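Local structure of N-alpha-acetyltransferase 35, NatC auxiliary subunit (Saccharomyces cerevisiae, 6YGA) at residues Asn580-His585 with Glu602-Gln607; Tyr466-Tyr471 with Asn586-Pro591; Leu123-Val128 with Met182-Phe187. The protein serves as the auxiliary subunit of the NatC N-terminal acetyltransferase, which acetylates the N-terminal methionine of L-A virus Gag protein. One frame throughout, in Å; residues are numbered along the deposited sequence. Where two conformers were deposited one is given.

In the fold
Interactions 1 and 2 are neighbours, with centres about 9 Å apart, and share helix 581-588: interaction 1 sets its first turn against helix 603-613 at the surface, interaction 2 sets its last turn and Phe589 against helix 465-506 in the interior. They meet where Phe606 packs on Phe589 and Trp470. Both belong to the TPR-like region. Interaction 3 lies on the opposite side of the chain's centre, its centre about 59 Å from that of interaction 1 and about 52 Å from that of interaction 2, and joins a helix to a loop. Chemistry follows place: a salt bridge and aromatics at the surface, aromatic and selenium contacts inside, apolar contacts in the partly buried third.

Interaction 1. Residues Asn580-His585 with Glu602-Gln607; sequences NERLIH and EYEVFQ
An aromatic cluster of His585, Tyr603 and Phe606 joins two short helices near their N-terminal ends, at the surface of the protein. The edge of Tyr603 turns to the face of His585 in a T-shaped pair, with CD1 of Tyr603 3.6 Å from CD2 of His585. His585 in turn sends an edge to Phe606, its CE1 lying 3.4 Å above the ring plane and over the centre; these two planes stand at 68°. With CG anti to the backbone nitrogen (chi1 168°), the imidazole extends between its two partners. Helices 581-585 and 603-607 run nearly at right angles here, 101° between their directions, within the TPR-like part of the chain. Farther out, Arg582 holds its guanidinium tilted against Tyr603, CD2 of the ring lying over one guanidinium face, 3.4 Å from NH2 of Arg582. It also forms a salt bridge with Glu604. NH2 of Arg582 donates to OE2 of Glu604 at 2.9 Å, in the guanidinium plane but from above the carboxylate plane; a second bond to the same oxygen, from NH1, is weak. Asn580 caps the first helix, its OD1 accepting from Leu583 N at 2.8 Å. On that helix Leu583 and Ile584 pack against the chain of N-alpha-acetyltransferase 30.

Interaction 2. Residues Tyr466-Tyr471 with Asn586-Pro591; sequences YSMFWY and NLRFKP. With EDO (1,2-ethanediol), chain C.
Phe589, the residue that leaves helical geometry after helix 581-588, plugs its ring against one side of the long helix 465-506, in the buried part of the TPR-like region. Three kinds of contact hold it. The aromatic one is T-shaped: the edge of Phe589 points at the face of Tyr471, planes 85° apart, with CE2 of Phe589 3.7 Å from CG of Tyr471. A Met-aromatic contact comes next, made by a selenomethionine. In the conformer described here, one of two, the SE of Met468 approaches the Phe589 ring obliquely, 4.2 Å from the centroid of that ring. Bends at chi2 and chi3 (-51° and -56°) curl this conformer so that its selenium meets both the ring and the aliphatic part of Arg588, where CG and CD each lie 3.9 Å from SE. Plain apolar contact supplies the third kind: CB of Ser467 touches the ring edge, 3.7 Å from CZ of Phe589. His585 and Phe606 also meet the Phe589 ring, tying it to the neighbouring aromatic cluster. Polar bonds gather at the end of Arg588, which forms a salt bridge with Glu464 through NE and, through NH2, a hydrogen bond to Arg137 O of the chain of N-alpha-acetyltransferase 30. Its NH1 donates to O1 of a 1,2-ethanediol molecule, probably from the crystallisation liquor, at 2.8 Å and in the guanidinium plane.

Interaction 3. Residues Leu123-Val128 with Met182-Phe187; sequences LLSSLV and MGFNTF
Phe184, from the loop that leads from helix 142-167 to helix 193-209, packs against Leu124 and Val128 of helix 118-129. Leu124 covers one face of the phenyl ring: its CB sits 3.9 Å from the centroid of the Phe184 ring in a CH-pi contact, 26° off the ring normal and displaced toward CE1. The CD1 methyl of Leu124 continues along the same ring, reaching CD2 of Phe184 at 4.0 Å, so one leucine spans much of the ring's width. At the ring edge lies Val128, whose CG2 is 4.0 Å from CD1 of Phe184. That methyl stands beside the backbone nitrogen of Val128 and anti to its carbonyl carbon, a position from which it also rests against the loop backbone, 3.5 Å from Asn185 O. The ring has a cationic partner as well, Arg281, in a cation-pi contact. Ser125 comes near the ring too, but its hydroxyl is hydrogen-bonded to Glu121 O in its own helix.

Farther along the loop, the CG2 methyl of Thr186 meets two leucines of the helix, lying 4.0 Å from CD2 of Leu124 and 4.2 Å from CB of Leu127. Phe187 brings its ring edge to the backbone oxygen of Val128, with CE2 3.9 Å from Val128 O. No hydrogen bond links the two segments, although just beyond the loop segment Asn189 ND2 donates to Leu127 O. Within the loop, Asn185 OD1 accepts from Phe187 N at 3.1 Å, the bond that defines an Asx turn, which directly follows Phe184 where the loop lies on helix 118-129.

Interaction 1. Residues Asn580-His585 with Glu602-Gln607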
loop_
_atom_site.group_PDB
_atom_site.type_symbol
_atom_site.label_atom_id
_atom_site.label_comp_id
_atom_site.label_asym_id
_atom_site.label_seq_id
_atom_site.Cartn_x
_atom_site.Cartn_y
_atom_site.Cartn_z
ATOM N N ASN B 580 2.807 22.191 20.965
ATOM C CA ASN B 580 2.843 21.777 22.358
ATOM C C ASN B 580 2.467 20.304 22.458
ATOM O O ASN B 580 1.892 19.721 21.535
ATOM C CB ASN B 580 1.916 22.640 23.239
ATOM C CG ASN B 580 0.458 22.570 22.814
ATOM O OD1 ASN B 580 -0.198 21.538 22.962
ATOM N ND2 ASN B 580 -0.065 23.684 22.311
ATOM N N GLU B 581 2.805 19.707 23.603
ATOM C CA GLU B 581 2.632 18.268 23.764
ATOM C C GLU B 581 1.162 17.866 23.816
ATOM O O GLU B 581 0.819 16.743 23.433
ATOM C CB GLU B 581 3.369 17.786 25.016
ATOM C CG GLU B 581 3.130 18.622 26.265
ATOM C CD GLU B 581 3.766 18.011 27.502
ATOM O OE1 GLU B 581 3.659 16.779 27.683
ATOM O OE2 GLU B 581 4.380 18.760 28.291
ATOM N N ARG B 582 0.281 18.759 24.275
ATOM C CA ARG B 582 -1.143 18.436 24.299
ATOM C C ARG B 582 -1.701 18.292 22.888
ATOM O O ARG B 582 -2.474 17.366 22.611
ATOM C CB ARG B 582 -1.919 19.500 25.077
ATOM C CG ARG B 582 -3.415 19.221 25.179
ATOM C CD ARG B 582 -4.133 20.290 25.991
ATOM N NE ARG B 582 -3.761 20.249 27.402
ATOM C CZ ARG B 582 -4.490 19.673 28.353
ATOM N NH1 ARG B 582 -5.643 19.093 28.048
ATOM N NH2 ARG B 582 -4.070 19.683 29.611
ATOM N N LEU B 583 -1.327 19.199 21.982
ATOM C CA LEU B 583 -1.795 19.099 20.603
ATOM C C LEU B 583 -1.278 17.831 19.938
ATOM O O LEU B 583 -2.006 17.172 19.187
ATOM C CB LEU B 583 -1.365 20.332 19.808
ATOM C CG LEU B 583 -2.010 21.662 20.201
ATOM C CD1 LEU B 583 -1.424 22.814 19.394
ATOM C CD2 LEU B 583 -3.520 21.593 20.021
ATOM N N ILE B 584 -0.023 17.468 20.209
ATOM C CA ILE B 584 0.552 16.271 19.606
ATOM C C ILE B 584 -0.116 15.020 20.158
ATOM O O ILE B 584 -0.382 14.064 19.419
ATOM C CB ILE B 584 2.077 16.252 19.819
ATOM C CG1 ILE B 584 2.734 17.390 19.038
ATOM C CG2 ILE B 584 2.670 14.919 19.396
ATOM C CD1 ILE B 584 4.197 17.565 19.346
ATOM N N HIS B 585 -0.410 15.008 21.461
ATOM C CA HIS B 585 -1.123 13.878 22.048
ATOM C C HIS B 585 -2.518 13.727 21.451
ATOM O O HIS B 585 -2.949 12.610 21.146
ATOM C CB HIS B 585 -1.216 14.038 23.563
ATOM C CG HIS B 585 -2.168 13.079 24.206
ATOM N ND1 HIS B 585 -1.790 11.823 24.626
ATOM C CD2 HIS B 585 -3.492 13.182 24.473
ATOM C CE1 HIS B 585 -2.836 11.199 25.139
ATOM N NE2 HIS B 585 -3.881 12.001 25.055
ATOM N N GLU B 602 -8.874 11.382 29.067
ATOM C CA GLU B 602 -8.387 12.739 28.880
ATOM C C GLU B 602 -6.865 12.786 28.973
ATOM O O GLU B 602 -6.217 11.893 29.526
ATOM C CB GLU B 602 -9.003 13.678 29.919
ATOM C CG GLU B 602 -10.480 13.975 29.704
ATOM C CD GLU B 602 -10.729 14.894 28.520
ATOM O OE1 GLU B 602 -9.799 15.633 28.132
ATOM O OE2 GLU B 602 -11.854 14.880 27.978
ATOM N N TYR B 603 -6.299 13.858 28.418
ATOM C CA TYR B 603 -4.854 14.054 28.460
ATOM C C TYR B 603 -4.324 13.978 29.888
ATOM O O TYR B 603 -3.271 13.381 30.138
ATOM C CB TYR B 603 -4.511 15.395 27.812
ATOM C CG TYR B 603 -3.062 15.805 27.895
ATOM C CD1 TYR B 603 -2.137 15.358 26.960
ATOM C CD2 TYR B 603 -2.624 16.665 28.891
ATOM C CE1 TYR B 603 -0.812 15.745 27.027
ATOM C CE2 TYR B 603 -1.304 17.056 28.967
ATOM C CZ TYR B 603 -0.403 16.595 28.034
ATOM O OH TYR B 603 0.911 16.991 28.117
ATOM N N GLU B 604 -5.060 14.549 30.845
ATOM C CA GLU B 604 -4.612 14.543 32.233
ATOM C C GLU B 604 -4.557 13.131 32.808
ATOM O O GLU B 604 -3.710 12.842 33.662
ATOM C CB GLU B 604 -5.525 15.428 33.083
ATOM C CG GLU B 604 -5.407 16.925 32.799
ATOM C CD GLU B 604 -6.218 17.375 31.596
ATOM O OE1 GLU B 604 -6.882 16.524 30.965
ATOM O OE2 GLU B 604 -6.195 18.586 31.286
ATOM N N VAL B 605 -5.445 12.240 32.360
ATOM C CA VAL B 605 -5.431 10.868 32.862
ATOM C C VAL B 605 -4.189 10.132 32.373
ATOM O O VAL B 605 -3.570 9.367 33.126
ATOM C CB VAL B 605 -6.722 10.135 32.454
ATOM C CG1 VAL B 605 -6.707 8.701 32.962
ATOM C CG2 VAL B 605 -7.943 10.878 32.980
ATOM N N PHE B 606 -3.805 10.348 31.110
ATOM C CA PHE B 606 -2.568 9.766 30.595
ATOM C C PHE B 606 -1.369 10.197 31.429
ATOM O O PHE B 606 -0.498 9.380 31.749
ATOM C CB PHE B 606 -2.358 10.168 29.133
ATOM C CG PHE B 606 -3.098 9.309 28.136
ATOM C CD1 PHE B 606 -4.401 9.614 27.764
ATOM C CD2 PHE B 606 -2.475 8.220 27.539
ATOM C CE1 PHE B 606 -5.076 8.834 26.835
ATOM C CE2 PHE B 606 -3.147 7.434 26.609
ATOM C CZ PHE B 606 -4.448 7.743 26.257
ATOM N N GLN B 607 -1.305 11.482 31.787
ATOM C CA GLN B 607 -0.163 11.986 32.543
ATOM C C GLN B 607 -0.142 11.418 33.955
ATOM O O GLN B 607 0.907 10.989 34.448
ATOM C CB GLN B 607 -0.193 13.516 32.582
ATOM C CG GLN B 607 -0.366 14.165 31.221
ATOM C CD GLN B 607 0.684 13.717 30.226
ATOM O OE1 GLN B 607 1.879 13.702 30.529
ATOM N NE2 GLN B 607 0.243 13.346 29.029
#

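Interaction 2. Residues Tyr466-Tyr471 with Asn586-Pro591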
loop_
_atom_site.group_PDB
_atom_site.type_symbol
_atom_site.label_atom_id
_atom_site.label_comp_id
_atom_site.label_asym_id
_atom_site.label_seq_id
_atom_site.Cartn_x
_atom_site.Cartn_y
_atom_site.Cartn_z
ATOM N N TYR B 466 4.492 4.479 25.593
ATOM C CA TYR B 466 3.644 4.366 26.775
ATOM C C TYR B 466 2.194 4.708 26.453
ATOM O O TYR B 466 1.277 4.006 26.891
ATOM C CB TYR B 466 4.159 5.268 27.893
ATOM C CG TYR B 466 3.065 5.673 28.850
ATOM C CD1 TYR B 466 2.584 4.783 29.799
ATOM C CD2 TYR B 466 2.498 6.939 28.788
ATOM C CE1 TYR B 466 1.573 5.145 30.668
ATOM C CE2 TYR B 466 1.487 7.312 29.649
ATOM C CZ TYR B 466 1.030 6.413 30.588
ATOM O OH TYR B 466 0.024 6.786 31.447
ATOM N N SER B 467 1.965 5.787 25.701
ATOM C CA SER B 467 0.598 6.229 25.444
ATOM C C SER B 467 -0.211 5.143 24.748
ATOM O O SER B 467 -1.339 4.836 25.154
ATOM C CB SER B 467 0.603 7.511 24.614
ATOM O OG SER B 467 1.044 8.611 25.384
HETATM N N MSE B 468 0.354 4.537 23.707
HETATM C CA MSE B 468 -0.355 3.526 22.928
HETATM C C MSE B 468 -0.508 2.207 23.685
HETATM O O MSE B 468 -1.590 1.621 23.714
HETATM C CB MSE B 468 0.360 3.281 21.603
HETATM C CG MSE B 468 0.406 4.499 20.691
HETATM SE SE MSE B 468 -1.354 5.306 20.426
HETATM C CE MSE B 468 -2.321 3.747 19.769
ATOM N N PHE B 469 0.578 1.740 24.303
ATOM C CA PHE B 469 0.508 0.475 25.026
ATOM C C PHE B 469 -0.434 0.569 26.218
ATOM O O PHE B 469 -1.168 -0.382 26.507
ATOM C CB PHE B 469 1.905 0.036 25.461
ATOM C CG PHE B 469 2.660 -0.707 24.398
ATOM C CD1 PHE B 469 2.049 -1.719 23.672
ATOM C CD2 PHE B 469 3.973 -0.381 24.110
ATOM C CE1 PHE B 469 2.743 -2.402 22.688
ATOM C CE2 PHE B 469 4.672 -1.060 23.134
ATOM C CZ PHE B 469 4.057 -2.069 22.418
ATOM N N TRP B 470 -0.448 1.706 26.916
ATOM C CA TRP B 470 -1.372 1.828 28.036
ATOM C C TRP B 470 -2.803 1.996 27.549
ATOM O O TRP B 470 -3.742 1.506 28.189
ATOM C CB TRP B 470 -0.984 2.991 28.944
ATOM C CG TRP B 470 -1.929 3.117 30.096
ATOM C CD1 TRP B 470 -1.908 2.399 31.254
ATOM C CD2 TRP B 470 -3.058 3.995 30.187
ATOM N NE1 TRP B 470 -2.949 2.779 32.065
ATOM C CE2 TRP B 470 -3.669 3.760 31.433
ATOM C CE3 TRP B 470 -3.607 4.959 29.337
ATOM C CZ2 TRP B 470 -4.799 4.456 31.853
ATOM C CZ3 TRP B 470 -4.729 5.648 29.755
ATOM C CH2 TRP B 470 -5.313 5.393 31.002
ATOM N N TYR B 471 -2.993 2.687 26.422
ATOM C CA TYR B 471 -4.335 2.815 25.869
ATOM C C TYR B 471 -4.879 1.460 25.440
ATOM O O TYR B 471 -6.065 1.173 25.633
ATOM C CB TYR B 471 -4.335 3.800 24.699
ATOM C CG TYR B 471 -5.687 3.968 24.046
ATOM C CD1 TYR B 471 -6.760 4.494 24.751
ATOM C CD2 TYR B 471 -5.888 3.601 22.723
ATOM C CE1 TYR B 471 -7.996 4.646 24.159
ATOM C CE2 TYR B 471 -7.118 3.753 22.120
ATOM C CZ TYR B 471 -8.170 4.274 22.842
ATOM O OH TYR B 471 -9.397 4.425 22.243
ATOM N N ASN B 586 -3.243 14.836 21.285
ATOM C CA ASN B 586 -4.605 14.747 20.765
ATOM C C ASN B 586 -4.615 14.293 19.313
ATOM O O ASN B 586 -5.509 13.547 18.895
ATOM C CB ASN B 586 -5.318 16.091 20.903
ATOM C CG ASN B 586 -5.580 16.462 22.344
ATOM O OD1 ASN B 586 -5.581 15.603 23.227
ATOM N ND2 ASN B 586 -5.808 17.745 22.592
ATOM N N LEU B 587 -3.634 14.738 18.527
ATOM C CA LEU B 587 -3.547 14.317 17.134
ATOM C C LEU B 587 -3.345 12.811 17.024
ATOM O O LEU B 587 -3.911 12.165 16.135
ATOM C CB LEU B 587 -2.409 15.061 16.440
ATOM C CG LEU B 587 -2.144 14.686 14.981
ATOM C CD1 LEU B 587 -3.305 15.121 14.097
ATOM C CD2 LEU B 587 -0.832 15.284 14.490
ATOM N N ARG B 588 -2.531 12.235 17.915
ATOM C CA ARG B 588 -2.255 10.803 17.843
ATOM C C ARG B 588 -3.514 9.988 18.105
ATOM O O ARG B 588 -3.736 8.950 17.469
ATOM C CB ARG B 588 -1.146 10.434 18.836
ATOM C CG ARG B 588 -1.004 8.941 19.111
ATOM C CD ARG B 588 -0.612 8.175 17.863
ATOM N NE ARG B 588 0.715 8.552 17.387
ATOM C CZ ARG B 588 1.101 8.468 16.119
ATOM N NH1 ARG B 588 0.254 8.026 15.198
ATOM N NH2 ARG B 588 2.328 8.830 15.772
ATOM N N PHE B 589 -4.363 10.456 19.020
ATOM C CA PHE B 589 -5.568 9.745 19.419
ATOM C C PHE B 589 -6.822 10.276 18.735
ATOM O O PHE B 589 -7.936 9.908 19.127
ATOM C CB PHE B 589 -5.718 9.802 20.939
ATOM C CG PHE B 589 -4.670 9.013 21.675
ATOM C CD1 PHE B 589 -3.457 9.588 22.019
ATOM C CD2 PHE B 589 -4.896 7.686 22.004
ATOM C CE1 PHE B 589 -2.493 8.858 22.689
ATOM C CE2 PHE B 589 -3.938 6.949 22.674
ATOM C CZ PHE B 589 -2.734 7.535 23.018
ATOM N N LYS B 590 -6.664 11.127 17.724
ATOM C CA LYS B 590 -7.802 11.591 16.935
ATOM C C LYS B 590 -8.696 10.469 16.407
ATOM O O LYS B 590 -9.925 10.647 16.430
ATOM C CB LYS B 590 -7.287 12.469 15.782
ATOM C CG LYS B 590 -8.362 13.109 14.912
ATOM C CD LYS B 590 -7.714 14.012 13.868
ATOM C CE LYS B 590 -8.739 14.780 13.055
ATOM N NZ LYS B 590 -9.554 13.893 12.178
ATOM N N PRO B 591 -8.187 9.321 15.932
ATOM C CA PRO B 591 -9.109 8.279 15.440
ATOM C C PRO B 591 -10.095 7.768 16.479
ATOM O O PRO B 591 -11.161 7.264 16.104
ATOM C CB PRO B 591 -8.164 7.160 14.985
ATOM C CG PRO B 591 -6.912 7.846 14.645
ATOM C CD PRO B 591 -6.784 8.968 15.634
HETATM C C1 EDO C . -3.257 7.670 14.534
HETATM O O1 EDO C . -2.310 6.895 15.275
HETATM C C2 EDO C . -3.359 7.148 13.105
HETATM O O2 EDO C . -2.112 7.334 12.426
#

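Interaction 3. Residues Leu123-Val128 with Met182-Phe187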
loop_
_atom_site.group_PDB
_atom_site.type_symbol
_atom_site.label_atom_id
_atom_site.label_comp_id
_atom_site.label_asym_id
_atom_site.label_seq_id
_atom_site.Cartn_x
_atom_site.Cartn_y
_atom_site.Cartn_z
ATOM N N LEU B 123 1.591 -9.278 -30.957
ATOM C CA LEU B 123 0.339 -10.029 -30.876
ATOM C C LEU B 123 -0.820 -9.134 -30.452
ATOM O O LEU B 123 -1.903 -9.183 -31.046
ATOM C CB LEU B 123 0.492 -11.210 -29.915
ATOM C CG LEU B 123 -0.785 -11.958 -29.518
ATOM C CD1 LEU B 123 -1.550 -12.450 -30.739
ATOM C CD2 LEU B 123 -0.464 -13.122 -28.591
ATOM N N LEU B 124 -0.614 -8.307 -29.422
ATOM C CA LEU B 124 -1.683 -7.425 -28.965
ATOM C C LEU B 124 -2.088 -6.421 -30.040
ATOM O O LEU B 124 -3.255 -6.018 -30.099
ATOM C CB LEU B 124 -1.258 -6.694 -27.689
ATOM C CG LEU B 124 -1.220 -7.522 -26.403
ATOM C CD1 LEU B 124 -0.672 -6.702 -25.242
ATOM C CD2 LEU B 124 -2.606 -8.056 -26.074
ATOM N N SER B 125 -1.151 -6.014 -30.902
ATOM C CA SER B 125 -1.477 -5.041 -31.941
ATOM C C SER B 125 -2.355 -5.655 -33.026
ATOM O O SER B 125 -3.299 -5.014 -33.502
ATOM C CB SER B 125 -0.196 -4.467 -32.547
ATOM O OG SER B 125 0.487 -3.645 -31.615
ATOM N N SER B 126 -2.053 -6.887 -33.442
ATOM C CA SER B 126 -2.913 -7.557 -34.411
ATOM C C SER B 126 -4.248 -7.950 -33.790
ATOM O O SER B 126 -5.271 -7.969 -34.483
ATOM C CB SER B 126 -2.214 -8.790 -34.981
ATOM O OG SER B 126 -2.272 -9.877 -34.073
ATOM N N LEU B 127 -4.256 -8.259 -32.491
ATOM C CA LEU B 127 -5.493 -8.650 -31.825
ATOM C C LEU B 127 -6.453 -7.475 -31.695
ATOM O O LEU B 127 -7.673 -7.673 -31.658
ATOM C CB LEU B 127 -5.181 -9.244 -30.452
ATOM C CG LEU B 127 -5.970 -10.475 -30.005
ATOM C CD1 LEU B 127 -6.182 -11.428 -31.165
ATOM C CD2 LEU B 127 -5.227 -11.176 -28.880
ATOM N N VAL B 128 -5.925 -6.252 -31.627
ATOM C CA VAL B 128 -6.781 -5.070 -31.548
ATOM C C VAL B 128 -7.633 -4.946 -32.807
ATOM O O VAL B 128 -8.820 -4.598 -32.740
ATOM C CB VAL B 128 -5.923 -3.814 -31.303
ATOM C CG1 VAL B 128 -6.641 -2.558 -31.775
ATOM C CG2 VAL B 128 -5.569 -3.702 -29.824
HETATM N N MSE B 182 -1.053 0.760 -21.556
HETATM C CA MSE B 182 -0.804 1.698 -22.654
HETATM C C MSE B 182 -1.899 1.716 -23.719
HETATM O O MSE B 182 -1.610 1.700 -24.915
HETATM C CB MSE B 182 0.543 1.386 -23.302
HETATM C CG MSE B 182 1.708 1.575 -22.353
HETATM SE SE MSE B 182 3.395 0.943 -23.077
HETATM C CE MSE B 182 4.323 2.653 -23.175
ATOM N N GLY B 183 -3.152 1.749 -23.276
ATOM C CA GLY B 183 -4.269 1.884 -24.189
ATOM C C GLY B 183 -4.647 0.644 -24.966
ATOM O O GLY B 183 -5.341 0.754 -25.980
ATOM N N PHE B 184 -4.224 -0.536 -24.522
ATOM C CA PHE B 184 -4.571 -1.775 -25.210
ATOM C C PHE B 184 -5.977 -2.219 -24.817
ATOM O O PHE B 184 -6.273 -2.399 -23.631
ATOM C CB PHE B 184 -3.558 -2.872 -24.892
ATOM C CG PHE B 184 -2.399 -2.919 -25.846
ATOM C CD1 PHE B 184 -2.600 -3.209 -27.184
ATOM C CD2 PHE B 184 -1.108 -2.686 -25.403
ATOM C CE1 PHE B 184 -1.536 -3.252 -28.064
ATOM C CE2 PHE B 184 -0.042 -2.731 -26.277
ATOM C CZ PHE B 184 -0.255 -3.016 -27.608
ATOM N N ASN B 185 -6.839 -2.401 -25.816
ATOM C CA ASN B 185 -8.183 -2.936 -25.629
ATOM C C ASN B 185 -8.419 -3.953 -26.738
ATOM O O ASN B 185 -8.492 -3.582 -27.915
ATOM C CB ASN B 185 -9.238 -1.824 -25.663
ATOM C CG ASN B 185 -10.606 -2.290 -25.186
ATOM O OD1 ASN B 185 -10.876 -3.488 -25.097
ATOM N ND2 ASN B 185 -11.480 -1.335 -24.881
ATOM N N THR B 186 -8.530 -5.229 -26.367
ATOM C CA THR B 186 -8.675 -6.317 -27.327
ATOM C C THR B 186 -10.128 -6.693 -27.588
ATOM O O THR B 186 -10.383 -7.561 -28.430
ATOM C CB THR B 186 -7.898 -7.551 -26.851
ATOM O OG1 THR B 186 -8.260 -7.864 -25.500
ATOM C CG2 THR B 186 -6.395 -7.297 -26.929
ATOM N N PHE B 187 -11.075 -6.056 -26.900
ATOM C CA PHE B 187 -12.514 -6.305 -27.056
ATOM C C PHE B 187 -12.752 -7.803 -26.858
ATOM O O PHE B 187 -12.247 -8.377 -25.883
ATOM C CB PHE B 187 -12.999 -5.744 -28.392
ATOM C CG PHE B 187 -12.459 -4.378 -28.722
ATOM C CD1 PHE B 187 -13.002 -3.239 -28.149
ATOM C CD2 PHE B 187 -11.420 -4.233 -29.629
ATOM C CE1 PHE B 187 -12.504 -1.979 -28.461
ATOM C CE2 PHE B 187 -10.919 -2.981 -29.946
ATOM C CZ PHE B 187 -11.461 -1.853 -29.362
#